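Local coordinates for protein DNA-binding response regulator, merR family (Colwellia psychrerythraea, PDB 3CNB) that probably binds DNA as a response regulator, the present chain being its signal receiver domain, which likely accepts a phosphoryl group on an aspartate, at residues Leu60-Val65 against Val87-Gly92. Numbering follows the deposited sequence.
Sequences LDLMMV and VIAMTG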
ATOM      1  N   LEU A  60       0.887   1.066  -1.499  1.00 20.83           N
ATOM      2  CA  LEU A  60       1.379   2.353  -1.955  1.00 22.34           C
ATOM      3  C   LEU A  60       2.212   2.254  -3.240  1.00 20.46           C
ATOM      4  O   LEU A  60       3.336   1.737  -3.235  1.00 22.00           O
ATOM      5  CB  LEU A  60       2.210   2.990  -0.826  1.00 23.15           C
ATOM      6  CG  LEU A  60       2.877   4.354  -1.066  1.00 30.50           C
ATOM      7  CD1 LEU A  60       1.835   5.443  -1.161  1.00 20.45           C
ATOM      8  CD2 LEU A  60       3.868   4.672   0.018  1.00 17.55           C
ATOM      9  N   ASP A  61       1.672   2.760  -4.343  1.00 20.04           N
ATOM     10  CA  ASP A  61       2.438   2.838  -5.580  1.00 26.66           C
ATOM     11  C   ASP A  61       3.377   4.054  -5.535  1.00 29.35           C
ATOM     12  O   ASP A  61       2.924   5.197  -5.444  1.00 34.83           O
ATOM     13  CB  ASP A  61       1.483   2.873  -6.780  1.00 29.62           C
ATOM     14  CG  ASP A  61       2.198   2.974  -8.123  1.00 41.65           C
ATOM     15  OD1 ASP A  61       3.291   2.396  -8.301  1.00 46.35           O
ATOM     16  OD2 ASP A  61       1.634   3.625  -9.029  1.00 62.07           O
ATOM     17  N   LEU A  62       4.682   3.792  -5.604  1.00 25.97           N
ATOM     18  CA  LEU A  62       5.716   4.825  -5.569  1.00 29.92           C
ATOM     19  C   LEU A  62       5.928   5.574  -6.900  1.00 37.00           C
ATOM     20  O   LEU A  62       6.909   6.322  -7.056  1.00 40.70           O
ATOM     21  CB  LEU A  62       7.060   4.223  -5.133  1.00 25.85           C
ATOM     22  CG  LEU A  62       7.212   3.437  -3.843  1.00 26.17           C
ATOM     23  CD1 LEU A  62       8.685   3.100  -3.582  1.00 26.11           C
ATOM     24  CD2 LEU A  62       6.611   4.253  -2.713  1.00 26.79           C
ATOM     25  N   MET A  63       5.046   5.356  -7.868  1.00 35.45           N
ATOM     26  CA  MET A  63       5.202   5.992  -9.166  1.00 35.68           C
ATOM     27  C   MET A  63       3.908   6.647  -9.595  1.00 37.12           C
ATOM     28  O   MET A  63       3.708   6.913 -10.787  1.00 34.90           O
ATOM     29  CB  MET A  63       5.683   4.983 -10.209  1.00 42.77           C
ATOM     30  CG  MET A  63       7.098   4.469  -9.958  1.00 37.19           C
ATOM     31  SD  MET A  63       7.891   3.866 -11.429  1.00 42.84           S
ATOM     32  CE  MET A  63       6.543   2.952 -12.194  1.00 45.19           C
ATOM     33  N   MET A  64       3.037   6.905  -8.614  1.00 30.81           N
ATOM     34  CA  MET A  64       1.828   7.692  -8.841  1.00 36.93           C
ATOM     35  C   MET A  64       2.313   9.086  -9.249  1.00 39.00           C
ATOM     36  O   MET A  64       3.231   9.642  -8.631  1.00 38.72           O
ATOM     37  CB  MET A  64       0.902   7.722  -7.606  1.00 35.09           C
ATOM     38  CG  MET A  64      -0.231   8.746  -7.706  1.00 25.60           C
ATOM     39  SD  MET A  64      -1.498   8.765  -6.433  1.00 24.01           S
ATOM     40  CE  MET A  64      -2.479   7.426  -7.050  1.00 26.84           C
ATOM     41  N   VAL A  65       1.742   9.589 -10.342  1.00 42.92           N
ATOM     42  CA  VAL A  65       2.135  10.865 -10.934  1.00 44.42           C
ATOM     43  C   VAL A  65       1.643  11.993 -10.031  1.00 41.26           C
ATOM     44  O   VAL A  65       0.467  12.032  -9.665  1.00 37.17           O
ATOM     45  CB  VAL A  65       1.559  11.007 -12.376  1.00 47.23           C
ATOM     46  CG1 VAL A  65       1.871  12.376 -12.986  1.00 49.25           C
ATOM     47  CG2 VAL A  65       2.096   9.897 -13.273  1.00 50.89           C
ATOM     48  N   VAL A  87       2.183  -0.626   5.800  1.00 20.91           N
ATOM     49  CA  VAL A  87       2.438  -0.044   4.507  1.00 21.59           C
ATOM     50  C   VAL A  87       3.246  -1.003   3.623  1.00 20.81           C
ATOM     51  O   VAL A  87       4.368  -1.378   3.953  1.00 17.17           O
ATOM     52  CB  VAL A  87       3.181   1.323   4.619  1.00 22.23           C
ATOM     53  CG1 VAL A  87       3.602   1.815   3.246  1.00 22.11           C
ATOM     54  CG2 VAL A  87       2.293   2.373   5.316  1.00 21.23           C
ATOM     55  N   ILE A  88       2.667  -1.366   2.484  1.00 19.99           N
ATOM     56  CA  ILE A  88       3.364  -2.174   1.499  1.00 22.50           C
ATOM     57  C   ILE A  88       3.582  -1.347   0.240  1.00 21.24           C
ATOM     58  O   ILE A  88       2.629  -1.011  -0.457  1.00 21.95           O
ATOM     59  CB  ILE A  88       2.573  -3.487   1.204  1.00 23.18           C
ATOM     60  CG1 ILE A  88       2.483  -4.337   2.487  1.00 27.99           C
ATOM     61  CG2 ILE A  88       3.246  -4.304   0.107  1.00 17.10           C
ATOM     62  CD1 ILE A  88       1.537  -5.487   2.400  1.00 24.92           C
ATOM     63  N   ALA A  89       4.840  -1.025  -0.056  1.00 20.88           N
ATOM     64  CA  ALA A  89       5.158  -0.295  -1.280  1.00 22.23           C
ATOM     65  C   ALA A  89       5.121  -1.180  -2.533  1.00 18.94           C
ATOM     66  O   ALA A  89       5.384  -2.374  -2.473  1.00 25.81           O
ATOM     67  CB  ALA A  89       6.516   0.394  -1.160  1.00 19.30           C
ATOM     68  N   MET A  90       4.788  -0.563  -3.666  1.00 19.19           N
ATOM     69  CA  MET A  90       4.867  -1.183  -4.988  1.00 22.86           C
ATOM     70  C   MET A  90       5.554  -0.177  -5.915  1.00 27.19           C
ATOM     71  O   MET A  90       5.369   1.029  -5.758  1.00 25.76           O
ATOM     72  CB  MET A  90       3.472  -1.481  -5.564  1.00 22.15           C
ATOM     73  CG  MET A  90       2.415  -1.935  -4.587  1.00 26.03           C
ATOM     74  SD  MET A  90       0.865  -2.228  -5.414  1.00 14.06           S
ATOM     75  CE  MET A  90       0.133  -0.589  -5.410  1.00 19.84           C
ATOM     76  N   THR A  91       6.330  -0.664  -6.876  1.00 26.88           N
ATOM     77  CA  THR A  91       7.003   0.203  -7.860  1.00 30.30           C
ATOM     78  C   THR A  91       7.345  -0.557  -9.146  1.00 33.98           C
ATOM     79  O   THR A  91       7.459  -1.774  -9.132  1.00 35.07           O
ATOM     80  CB  THR A  91       8.259   0.935  -7.272  1.00 28.08           C
ATOM     81  OG1 THR A  91       8.664   1.977  -8.165  1.00 27.76           O
ATOM     82  CG2 THR A  91       9.437  -0.015  -7.013  1.00 21.85           C
ATOM     83  N   GLY A  92       7.472   0.164 -10.259  1.00 42.44           N
ATOM     84  CA  GLY A  92       7.872  -0.433 -11.537  1.00 42.53           C
ATOM     85  C   GLY A  92       9.320  -0.872 -11.469  1.00 53.52           C
ATOM     86  O   GLY A  92       9.615  -2.022 -11.125  1.00 53.71           O
TER
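Leu-60 and Asp-61 pair in parallel with Ala-89 and Met-90 where two inner strands of the central sheet, 57-61 and 86-91, approach their C-terminal ends. Three backbone bonds hold the register: Leu-60 N to Ile-88 O (2.9 Å), Met-90 N to Leu-60 O (2.8 Å) and Leu-62 N to Met-90 O (2.9 Å), the last nearly straight at 175°. Side chains then sort by face. Beside helices 69-77 and 96-104, on the side of Leu-60 and Ala-89, Leu-62 CG packs 4.1 Å from Ala-89 CB. On the other face Met-90, bent at its last torsion (chi3 -86°), brings CE to 4.0 Å from Asp-61 CB. Beyond the paired residues Met-63 crosses Thr-91 at about a right angle, its CG 3.4 Å from Thr-91 OG1, and its CE comes within 3.5 Å of Gly-92 N, a buried amide for which the model offers no hydrogen-bond partner. Asp-61 OD1 takes a weak bond from Met-63 N and forms a salt bridge with Lys-113 NZ, while OD2 lies close to the like-charged Glu-15 OE1. Asp-61, unmodified here, is the predicted phospho-acceptor; with Glu-15 and Asp-16 nearby, its place ending the first strand of this beta-alpha-beta unit matches the acidic pocket of CheY-like receiver domains.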